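Local coordinates for folylpolyglutamate synthase protein FOLC (Mycobacterium tuberculosis, PDB 2VOR) that probably adds L-glutamate to dihydropteroate and then to tetrahydrofolate, with ATP as energy source and magnesium as cofactor, and so makes folylpolyglutamates, at residues V348-A353 and I466-S471; T97-Q102 and G470-A475; S261-L266 and N301-L306. All coordinates share one frame; numbering follows the deposited sequence.

In the fold
The three contacts lie round one bound ATP analogue, ACP, which all of them touch. Along the chain the T97-Q102 loop comes first, then the two segments of contact 3, then V348-A353; contacts 1 and 2 end together on I466-A475, sharing G470 and S471 where strand 464-469 runs into helix 472-481. The centres of contacts 1 and 2 are about 11 Å apart and the two pack directly on each other, whereas contact 3 lies about 26 Å from each, centre to centre, and touches neither. Contact 3, in the Mur ligase middle domain region, carries N301, which binds the adenine; contact 1, in the mixed sheet of the glutamate ligase domain, presents D351 to the ribose; contact 2 closes over the phosphates.

Contact 1 of 3, residues V348-A353 and I466-S471; sequences VFIDAA and IVITGS. With ACP (phosphomethylphosphonic acid adenylate ester), chain B.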
loop_
_atom_site.group_PDB
_atom_site.type_symbol
_atom_site.label_atom_id
_atom_site.label_comp_id
_atom_site.label_asym_id
_atom_site.label_seq_id
_atom_site.Cartn_x
_atom_site.Cartn_y
_atom_site.Cartn_z
ATOM N N VAL A 348 11.661 9.095 15.657
ATOM C CA VAL A 348 10.560 8.129 15.673
ATOM C C VAL A 348 10.076 7.913 14.237
ATOM O O VAL A 348 9.785 8.862 13.517
ATOM C CB VAL A 348 9.316 8.596 16.482
ATOM C CG1 VAL A 348 8.181 7.551 16.378
ATOM C CG2 VAL A 348 9.657 8.941 17.953
ATOM N N PHE A 349 9.991 6.637 13.839
ATOM C CA PHE A 349 9.534 6.264 12.520
ATOM C C PHE A 349 8.245 5.477 12.694
ATOM O O PHE A 349 8.148 4.682 13.635
ATOM C CB PHE A 349 10.528 5.340 11.865
ATOM C CG PHE A 349 11.704 6.028 11.179
ATOM C CD1 PHE A 349 12.978 5.982 11.741
ATOM C CD2 PHE A 349 11.558 6.623 9.928
ATOM C CE1 PHE A 349 14.079 6.566 11.088
ATOM C CE2 PHE A 349 12.667 7.238 9.248
ATOM C CZ PHE A 349 13.918 7.217 9.847
ATOM N N ILE A 350 7.265 5.668 11.795
ATOM C CA ILE A 350 6.150 4.681 11.689
ATOM C C ILE A 350 6.392 3.924 10.391
ATOM O O ILE A 350 6.827 4.521 9.407
ATOM C CB ILE A 350 4.755 5.367 11.646
ATOM C CG1 ILE A 350 4.656 6.337 10.462
ATOM C CG2 ILE A 350 4.456 6.152 12.929
ATOM C CD1 ILE A 350 3.310 7.089 10.365
ATOM N N ASP A 351 6.175 2.607 10.368
ATOM C CA ASP A 351 6.231 1.859 9.123
ATOM C C ASP A 351 5.208 0.762 9.093
ATOM O O ASP A 351 5.023 0.088 10.050
ATOM C CB ASP A 351 7.615 1.319 8.824
ATOM C CG ASP A 351 7.655 0.581 7.460
ATOM O OD1 ASP A 351 7.733 1.215 6.385
ATOM O OD2 ASP A 351 7.568 -0.667 7.450
ATOM N N ALA A 352 4.520 0.592 7.976
ATOM C CA ALA A 352 3.347 -0.275 7.923
ATOM C C ALA A 352 3.721 -1.723 7.665
ATOM O O ALA A 352 2.862 -2.485 7.232
ATOM C CB ALA A 352 2.326 0.251 6.788
ATOM N N ALA A 353 4.982 -2.102 7.876
ATOM C CA ALA A 353 5.480 -3.487 7.569
ATOM C C ALA A 353 4.660 -4.565 8.276
ATOM O O ALA A 353 4.580 -4.582 9.476
ATOM C CB ALA A 353 6.955 -3.637 7.944
ATOM N N ILE A 466 12.986 4.995 17.758
ATOM C CA ILE A 466 11.829 4.180 17.965
ATOM C C ILE A 466 11.218 3.937 16.614
ATOM O O ILE A 466 11.111 4.835 15.794
ATOM C CB ILE A 466 10.854 4.880 18.914
ATOM C CG1 ILE A 466 11.564 5.136 20.241
ATOM C CG2 ILE A 466 9.633 4.004 19.154
ATOM C CD1 ILE A 466 10.778 6.070 21.158
ATOM N N VAL A 467 10.823 2.698 16.389
ATOM C CA VAL A 467 10.179 2.328 15.131
ATOM C C VAL A 467 8.874 1.601 15.521
ATOM O O VAL A 467 8.924 0.595 16.261
ATOM C CB VAL A 467 11.052 1.373 14.312
ATOM C CG1 VAL A 467 10.361 1.054 12.998
ATOM C CG2 VAL A 467 12.379 2.029 14.060
ATOM N N ILE A 468 7.749 2.150 15.056
ATOM C CA ILE A 468 6.408 1.643 15.314
ATOM C C ILE A 468 5.902 0.919 14.035
ATOM O O ILE A 468 5.739 1.548 12.957
ATOM C CB ILE A 468 5.402 2.829 15.626
ATOM C CG1 ILE A 468 6.009 3.808 16.656
ATOM C CG2 ILE A 468 3.970 2.299 16.027
ATOM C CD1 ILE A 468 5.250 5.103 16.858
ATOM N N THR A 469 5.611 -0.391 14.143
ATOM C CA THR A 469 5.356 -1.126 12.946
ATOM C C THR A 469 4.497 -2.394 13.213
ATOM O O THR A 469 4.098 -2.620 14.348
ATOM C CB THR A 469 6.723 -1.438 12.279
ATOM O OG1 THR A 469 6.469 -2.097 11.062
ATOM C CG2 THR A 469 7.588 -2.376 13.129
ATOM N N GLY A 470 4.183 -3.194 12.180
ATOM C CA GLY A 470 3.556 -4.510 12.405
ATOM C C GLY A 470 2.230 -4.542 11.652
ATOM O O GLY A 470 1.666 -5.627 11.320
ATOM N N SER A 471 1.728 -3.348 11.362
ATOM C CA SER A 471 0.429 -3.300 10.789
ATOM C C SER A 471 0.229 -1.906 10.230
ATOM O O SER A 471 0.862 -0.976 10.688
ATOM C CB SER A 471 -0.534 -3.570 11.938
ATOM O OG SER A 471 -1.845 -3.490 11.507
HETATM P PG ACP B . -0.584 -2.339 2.558
HETATM O O1G ACP B . -0.925 -0.794 1.680
HETATM O O2G ACP B . -1.762 -3.275 2.927
HETATM O O3G ACP B . 0.258 -1.931 3.732
HETATM P PB ACP B . 0.985 -2.564 -0.019
HETATM O O1B ACP B . 1.194 -3.662 -0.982
HETATM O O2B ACP B . -0.010 -1.609 -0.551
HETATM C C3B ACP B . 0.084 -3.484 1.304
HETATM P PA ACP B . 2.642 -0.455 0.587
HETATM O O1A ACP B . 1.862 0.073 1.846
HETATM O O2A ACP B . 3.722 0.394 -0.041
HETATM O O3A ACP B . 2.423 -2.087 0.391
HETATM O "O5'" ACP B . 3.889 -0.928 1.683
HETATM C "C5'" ACP B . 3.691 -1.735 2.939
HETATM C "C4'" ACP B . 4.998 -2.025 3.651
HETATM O "O4'" ACP B . 5.681 -2.894 2.718
HETATM C "C3'" ACP B . 5.879 -0.778 3.660
HETATM O "O3'" ACP B . 5.763 -0.044 4.869
HETATM C "C2'" ACP B . 7.303 -1.305 3.522
HETATM O "O2'" ACP B . 7.800 -1.800 4.769
HETATM C "C1'" ACP B . 7.105 -2.529 2.676
HETATM N N9 ACP B . 7.327 -2.422 1.195
HETATM C C8 ACP B . 6.804 -1.517 0.309
HETATM N N7 ACP B . 7.209 -1.809 -0.939
HETATM C C5 ACP B . 8.018 -2.881 -0.831
HETATM C C6 ACP B . 8.716 -3.641 -1.750
HETATM N N6 ACP B . 8.693 -3.340 -3.048
HETATM N N1 ACP B . 9.391 -4.704 -1.290
HETATM C C2 ACP B . 9.463 -5.017 -0.009
HETATM N N3 ACP B . 8.813 -4.318 0.905
HETATM C C4 ACP B . 8.076 -3.281 0.506
#
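I468 lays its CD1 across V348, 3.8 Å from V348 CG1, and the same methyl lies 4.1 Å from CG2 of I350. One methyl thus touches two residues of the parallel neighbour strand on the same face of the sheet; CG1, anti to the carbonyl carbon (chi1 -47°), carries it there. Beneath, the parallel ladder is regular: F349 N donates to I466 O, I468 N to F349 O, and D351 N to I468 O. Past the paired residues, T469 OG1, anti to the backbone N (chi1 -177°), donates to D351 O at 2.8 Å from above the carbonyl plane. D351, an ADP-binding residue of the glutamate ligase domain in this Mur ligase-type enzyme, faces the nucleotide: OD1 accepts from ACP O3' at 2.8 Å and OD2 from ACP O2' at 2.9 Å, a two-pronged grip on the ribose diol. An Asx turn, in which A353 N meets D351 OD2 at 3.0 Å from above the carboxylate plane, and L339 N, which bonds OD1, steady the carboxylate. Both strands are inner ones of the six-stranded mixed sheet, 347-350 between 340-343 and 464-469; helices 436-451 and 472-481 pack on the face bearing I468, while F349 meets the F370 ring edge-to-face.

Contact 2 of 3, residues T97-Q102 and G470-A475; sequences TSPHLQ and GSVVTA. With CO (cobalt (II) ion), chain D; ACP (phosphomethylphosphonic acid adenylate ester), chain B.
V472 reaches from the first turn of its helix into the bend of the T97-Q102 loop. Its CB lies 4.0 Å from P99 CG, and from there the two methyls part. CG1, anti to the backbone N (chi1 169°), meets the same P99 CG at 3.7 Å and H100 O at 3.5 Å; CG2 touches P99 CG too but turns to the nucleotide, 3.2 Å from ACP O3G. The proline ring, which follows a cis peptide bond, lies beside the valine, and both border the gamma-phosphate, with P99 CD near ACP O2G. Ahead of it, S98 O binds the cobalt ion at 2.2 Å, alongside ACP O1G and O2B, with T76 OG1 and E174 OE2 completing the ligands. This is the nucleotide and metal site of a Mur-type ligase, where the start of a helix from the glutamate ligase part comes up against a loop of the P-loop domain. The N-cap is S471, its OG accepting from V473 N. L101 adds its CD2 to the same valine, pressed 3.2 Å from V472 O and 3.9 Å from A475 CB, residues three apart on the first turn of the helix. The E106 carboxylate accepts from L101 N and Q102 N.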
loop_
_atom_site.group_PDB
_atom_site.type_symbol
_atom_site.label_atom_id
_atom_site.label_comp_id
_atom_site.label_asym_id
_atom_site.label_seq_id
_atom_site.Cartn_x
_atom_site.Cartn_y
_atom_site.Cartn_z
ATOM N N THR A 97 -6.772 3.659 -3.076
ATOM C CA THR A 97 -5.802 2.846 -2.435
ATOM C C THR A 97 -6.405 2.186 -1.189
ATOM O O THR A 97 -7.451 2.575 -0.723
ATOM C CB THR A 97 -4.518 3.643 -1.998
ATOM O OG1 THR A 97 -4.884 4.781 -1.202
ATOM C CG2 THR A 97 -3.574 4.007 -3.236
ATOM N N SER A 98 -5.742 1.152 -0.674
ATOM C CA SER A 98 -6.195 0.458 0.536
ATOM C C SER A 98 -5.057 -0.277 1.150
ATOM O O SER A 98 -3.998 -0.445 0.504
ATOM C CB SER A 98 -7.378 -0.504 0.293
ATOM O OG SER A 98 -7.033 -1.452 -0.683
ATOM N N PRO A 99 -5.210 -0.621 2.447
ATOM C CA PRO A 99 -6.298 -0.058 3.300
ATOM C C PRO A 99 -5.994 1.397 3.725
ATOM O O PRO A 99 -4.875 1.846 3.510
ATOM C CB PRO A 99 -6.224 -0.922 4.594
ATOM C CG PRO A 99 -4.879 -1.480 4.657
ATOM C CD PRO A 99 -4.180 -1.348 3.232
ATOM N N HIS A 100 -6.896 2.095 4.434
ATOM C CA HIS A 100 -6.515 3.435 4.984
ATOM C C HIS A 100 -5.740 3.366 6.290
ATOM O O HIS A 100 -5.860 2.392 6.994
ATOM C CB HIS A 100 -7.728 4.337 5.163
ATOM C CG HIS A 100 -8.660 3.864 6.218
ATOM N ND1 HIS A 100 -9.786 3.127 5.941
ATOM C CD2 HIS A 100 -8.581 3.944 7.566
ATOM C CE1 HIS A 100 -10.400 2.826 7.079
ATOM N NE2 HIS A 100 -9.703 3.340 8.076
ATOM N N LEU A 101 -4.887 4.350 6.568
ATOM C CA LEU A 101 -4.134 4.430 7.784
ATOM C C LEU A 101 -4.956 5.108 8.919
ATOM O O LEU A 101 -5.031 4.606 10.056
ATOM C CB LEU A 101 -2.938 5.346 7.565
ATOM C CG LEU A 101 -1.619 4.847 7.061
ATOM C CD1 LEU A 101 -0.799 6.108 6.809
ATOM C CD2 LEU A 101 -0.895 3.870 8.040
ATOM N N GLN A 102 -5.516 6.284 8.610
ATOM C CA GLN A 102 -6.177 7.132 9.605
ATOM C C GLN A 102 -7.643 7.354 9.305
ATOM O O GLN A 102 -8.468 7.298 10.178
ATOM C CB GLN A 102 -5.453 8.478 9.726
ATOM C CG GLN A 102 -3.985 8.357 10.000
ATOM C CD GLN A 102 -3.304 9.691 9.964
ATOM O OE1 GLN A 102 -2.672 10.040 8.962
ATOM N NE2 GLN A 102 -3.378 10.456 11.089
ATOM N N GLY A 470 4.183 -3.194 12.180
ATOM C CA GLY A 470 3.556 -4.510 12.405
ATOM C C GLY A 470 2.230 -4.542 11.652
ATOM O O GLY A 470 1.666 -5.627 11.320
ATOM N N SER A 471 1.728 -3.348 11.362
ATOM C CA SER A 471 0.429 -3.300 10.789
ATOM C C SER A 471 0.229 -1.906 10.230
ATOM O O SER A 471 0.862 -0.976 10.688
ATOM C CB SER A 471 -0.534 -3.570 11.938
ATOM O OG SER A 471 -1.845 -3.490 11.507
ATOM N N VAL A 472 -0.625 -1.792 9.211
ATOM C CA VAL A 472 -1.149 -0.561 8.692
ATOM C C VAL A 472 -1.926 0.152 9.767
ATOM O O VAL A 472 -1.890 1.399 9.864
ATOM C CB VAL A 472 -2.165 -0.850 7.596
ATOM C CG1 VAL A 472 -2.931 0.424 7.205
ATOM C CG2 VAL A 472 -1.459 -1.414 6.419
ATOM N N VAL A 473 -2.649 -0.615 10.568
ATOM C CA VAL A 473 -3.443 -0.022 11.663
ATOM C C VAL A 473 -2.562 0.524 12.804
ATOM O O VAL A 473 -2.906 1.547 13.382
ATOM C CB VAL A 473 -4.467 -1.047 12.215
ATOM C CG1 VAL A 473 -5.251 -0.499 13.402
ATOM C CG2 VAL A 473 -5.396 -1.475 11.095
ATOM N N THR A 474 -1.447 -0.137 13.131
ATOM C CA THR A 474 -0.477 0.382 14.123
ATOM C C THR A 474 0.226 1.659 13.665
ATOM O O THR A 474 0.391 2.595 14.456
ATOM C CB THR A 474 0.692 -0.604 14.418
ATOM O OG1 THR A 474 0.197 -1.950 14.576
ATOM C CG2 THR A 474 1.415 -0.165 15.616
ATOM N N ALA A 475 0.705 1.693 12.408
ATOM C CA ALA A 475 1.272 2.908 11.872
ATOM C C ALA A 475 0.214 4.037 11.731
ATOM O O ALA A 475 0.483 5.198 12.013
ATOM C CB ALA A 475 1.905 2.601 10.517
HETATM CO CO CO D . -1.960 -0.967 0.026
HETATM P PG ACP B . -0.584 -2.339 2.558
HETATM O O1G ACP B . -0.925 -0.794 1.680
HETATM O O2G ACP B . -1.762 -3.275 2.927
HETATM O O3G ACP B . 0.258 -1.931 3.732
HETATM P PB ACP B . 0.985 -2.564 -0.019
HETATM O O1B ACP B . 1.194 -3.662 -0.982
HETATM O O2B ACP B . -0.010 -1.609 -0.551
HETATM C C3B ACP B . 0.084 -3.484 1.304
HETATM P PA ACP B . 2.642 -0.455 0.587
HETATM O O1A ACP B . 1.862 0.073 1.846
HETATM O O2A ACP B . 3.722 0.394 -0.041
HETATM O O3A ACP B . 2.423 -2.087 0.391
HETATM O "O5'" ACP B . 3.889 -0.928 1.683
HETATM C "C5'" ACP B . 3.691 -1.735 2.939
HETATM C "C4'" ACP B . 4.998 -2.025 3.651
HETATM O "O4'" ACP B . 5.681 -2.894 2.718
HETATM C "C3'" ACP B . 5.879 -0.778 3.660
HETATM O "O3'" ACP B . 5.763 -0.044 4.869
HETATM C "C2'" ACP B . 7.303 -1.305 3.522
HETATM O "O2'" ACP B . 7.800 -1.800 4.769
HETATM C "C1'" ACP B . 7.105 -2.529 2.676
HETATM N N9 ACP B . 7.327 -2.422 1.195
HETATM C C8 ACP B . 6.804 -1.517 0.309
HETATM N N7 ACP B . 7.209 -1.809 -0.939
HETATM C C5 ACP B . 8.018 -2.881 -0.831
HETATM C C6 ACP B . 8.716 -3.641 -1.750
HETATM N N6 ACP B . 8.693 -3.340 -3.048
HETATM N N1 ACP B . 9.391 -4.704 -1.290
HETATM C C2 ACP B . 9.463 -5.017 -0.009
HETATM N N3 ACP B . 8.813 -4.318 0.905
HETATM C C4 ACP B . 8.076 -3.281 0.506
#

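Contact 3 of 3, residues S261-L266 and N301-L306; sequences SEFAVL and NAVLAL. With ACP (phosphomethylphosphonic acid adenylate ester), chain B.
V303 and F263 make the main apolar contact, the valine CG1 lying in the ring plane at the edge of F263, 4.0 Å from CD2. The same methyl lies 4.0 Å from V265 CG2, so one branch of V303 meets both F263 and V265. F263 points its CB toward the helix, and chi1 of 58° sets CG between the backbone N and carbonyl carbon, placing CZ 3.7 Å from L304 CD1. L304 CB leads away, yet its CD1 comes back to the ring. Against the backbone, V303 CG2, anti to its N, rests on A264 O at 3.5 Å, and no hydrogen bond joins the segments. At the start of the helical segment the amide of N301, which does not touch 261-266, binds the adenine: ACP N6 donates to OD1 at 3.1 Å, and ND2 donates to N7 at 3.0 Å in a nearly straight bond of 172°. Q298 OE1 also bonds ND2, which would help set the amide's rotation. Strand 264-271 is an outer strand of the three-stranded antiparallel sheet, so this contact seats that sheet on helix 296-313; L279 of strand 274-280 also touches V303, and helices 75-88 and 323-331 pack round the rest.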
loop_
_atom_site.group_PDB
_atom_site.type_symbol
_atom_site.label_atom_id
_atom_site.label_comp_id
_atom_site.label_asym_id
_atom_site.label_seq_id
_atom_site.Cartn_x
_atom_site.Cartn_y
_atom_site.Cartn_z
ATOM N N SER A 261 14.818 -6.320 -17.218
ATOM C CA SER A 261 15.006 -6.514 -18.683
ATOM C C SER A 261 14.606 -5.286 -19.491
ATOM O O SER A 261 15.363 -4.843 -20.329
ATOM C CB SER A 261 14.207 -7.679 -19.228
ATOM O OG SER A 261 14.100 -8.689 -18.268
ATOM N N GLU A 262 13.407 -4.763 -19.252
ATOM C CA GLU A 262 12.921 -3.611 -20.000
ATOM C C GLU A 262 13.091 -2.280 -19.248
ATOM O O GLU A 262 13.037 -1.211 -19.852
ATOM C CB GLU A 262 11.467 -3.848 -20.454
ATOM C CG GLU A 262 11.355 -4.939 -21.641
ATOM C CD GLU A 262 11.494 -6.408 -21.149
ATOM O OE1 GLU A 262 10.939 -6.725 -20.072
ATOM O OE2 GLU A 262 12.137 -7.252 -21.823
ATOM N N PHE A 263 13.337 -2.350 -17.935
ATOM C CA PHE A 263 13.656 -1.172 -17.136
ATOM C C PHE A 263 14.416 -1.569 -15.860
ATOM O O PHE A 263 14.392 -2.751 -15.445
ATOM C CB PHE A 263 12.379 -0.408 -16.826
ATOM C CG PHE A 263 11.358 -1.216 -16.114
ATOM C CD1 PHE A 263 10.425 -2.001 -16.818
ATOM C CD2 PHE A 263 11.320 -1.233 -14.728
ATOM C CE1 PHE A 263 9.443 -2.748 -16.140
ATOM C CE2 PHE A 263 10.369 -1.995 -14.061
ATOM C CZ PHE A 263 9.437 -2.744 -14.765
ATOM N N ALA A 264 15.067 -0.608 -15.202
ATOM C CA ALA A 264 15.833 -0.958 -14.022
ATOM C C ALA A 264 16.338 0.268 -13.250
ATOM O O ALA A 264 16.435 1.365 -13.806
ATOM C CB ALA A 264 16.993 -1.798 -14.450
ATOM N N VAL A 265 16.630 0.091 -11.965
ATOM C CA VAL A 265 17.373 1.062 -11.247
ATOM C C VAL A 265 18.830 0.877 -11.570
ATOM O O VAL A 265 19.440 -0.127 -11.216
ATOM C CB VAL A 265 17.290 0.834 -9.761
ATOM C CG1 VAL A 265 18.045 1.968 -9.042
ATOM C CG2 VAL A 265 15.808 0.742 -9.314
ATOM N N LEU A 266 19.424 1.855 -12.226
ATOM C CA LEU A 266 20.857 1.820 -12.570
ATOM C C LEU A 266 21.758 2.266 -11.420
ATOM O O LEU A 266 22.766 1.628 -11.116
ATOM C CB LEU A 266 21.123 2.709 -13.773
ATOM C CG LEU A 266 20.372 2.347 -15.029
ATOM C CD1 LEU A 266 20.936 3.233 -16.074
ATOM C CD2 LEU A 266 20.610 0.835 -15.438
ATOM N N ASN A 301 10.015 0.349 -6.350
ATOM C CA ASN A 301 8.694 0.942 -6.540
ATOM C C ASN A 301 8.771 2.135 -7.505
ATOM O O ASN A 301 7.979 2.243 -8.433
ATOM C CB ASN A 301 8.021 1.351 -5.170
ATOM C CG ASN A 301 7.734 0.127 -4.261
ATOM O OD1 ASN A 301 7.591 -0.989 -4.775
ATOM N ND2 ASN A 301 7.637 0.334 -2.931
ATOM N N ALA A 302 9.748 3.021 -7.344
ATOM C CA ALA A 302 9.812 4.162 -8.207
ATOM C C ALA A 302 10.006 3.718 -9.663
ATOM O O ALA A 302 9.368 4.219 -10.606
ATOM C CB ALA A 302 10.961 5.054 -7.782
ATOM N N VAL A 303 10.919 2.813 -9.918
ATOM C CA VAL A 303 11.197 2.547 -11.328
ATOM C C VAL A 303 9.980 1.789 -11.949
ATOM O O VAL A 303 9.660 1.968 -13.143
ATOM C CB VAL A 303 12.520 1.764 -11.508
ATOM C CG1 VAL A 303 12.335 0.231 -11.173
ATOM C CG2 VAL A 303 13.046 1.950 -12.940
ATOM N N LEU A 304 9.290 0.983 -11.116
ATOM C CA LEU A 304 8.012 0.364 -11.511
ATOM C C LEU A 304 6.968 1.400 -11.822
ATOM O O LEU A 304 6.236 1.264 -12.768
ATOM C CB LEU A 304 7.466 -0.620 -10.442
ATOM C CG LEU A 304 6.502 -1.745 -10.840
ATOM C CD1 LEU A 304 7.065 -2.634 -11.937
ATOM C CD2 LEU A 304 6.085 -2.607 -9.595
ATOM N N ALA A 305 6.834 2.384 -10.971
ATOM C CA ALA A 305 5.829 3.452 -11.198
ATOM C C ALA A 305 6.189 4.154 -12.491
ATOM O O ALA A 305 5.325 4.510 -13.294
ATOM C CB ALA A 305 5.878 4.463 -10.049
ATOM N N LEU A 306 7.468 4.415 -12.693
ATOM C CA LEU A 306 7.874 5.044 -13.987
ATOM C C LEU A 306 7.532 4.219 -15.256
ATOM O O LEU A 306 6.862 4.735 -16.178
ATOM C CB LEU A 306 9.354 5.400 -13.980
ATOM C CG LEU A 306 9.847 6.195 -15.193
ATOM C CD1 LEU A 306 9.198 7.568 -15.302
ATOM C CD2 LEU A 306 11.338 6.344 -15.144
HETATM P PG ACP B . -0.584 -2.339 2.558
HETATM O O1G ACP B . -0.925 -0.794 1.680
HETATM O O2G ACP B . -1.762 -3.275 2.927
HETATM O O3G ACP B . 0.258 -1.931 3.732
HETATM P PB ACP B . 0.985 -2.564 -0.019
HETATM O O1B ACP B . 1.194 -3.662 -0.982
HETATM O O2B ACP B . -0.010 -1.609 -0.551
HETATM C C3B ACP B . 0.084 -3.484 1.304
HETATM P PA ACP B . 2.642 -0.455 0.587
HETATM O O1A ACP B . 1.862 0.073 1.846
HETATM O O2A ACP B . 3.722 0.394 -0.041
HETATM O O3A ACP B . 2.423 -2.087 0.391
HETATM O "O5'" ACP B . 3.889 -0.928 1.683
HETATM C "C5'" ACP B . 3.691 -1.735 2.939
HETATM C "C4'" ACP B . 4.998 -2.025 3.651
HETATM O "O4'" ACP B . 5.681 -2.894 2.718
HETATM C "C3'" ACP B . 5.879 -0.778 3.660
HETATM O "O3'" ACP B . 5.763 -0.044 4.869
HETATM C "C2'" ACP B . 7.303 -1.305 3.522
HETATM O "O2'" ACP B . 7.800 -1.800 4.769
HETATM C "C1'" ACP B . 7.105 -2.529 2.676
HETATM N N9 ACP B . 7.327 -2.422 1.195
HETATM C C8 ACP B . 6.804 -1.517 0.309
HETATM N N7 ACP B . 7.209 -1.809 -0.939
HETATM C C5 ACP B . 8.018 -2.881 -0.831
HETATM C C6 ACP B . 8.716 -3.641 -1.750
HETATM N N6 ACP B . 8.693 -3.340 -3.048
HETATM N N1 ACP B . 9.391 -4.704 -1.290
HETATM C C2 ACP B . 9.463 -5.017 -0.009
HETATM N N3 ACP B . 8.813 -4.318 0.905
HETATM C C4 ACP B . 8.076 -3.281 0.506
#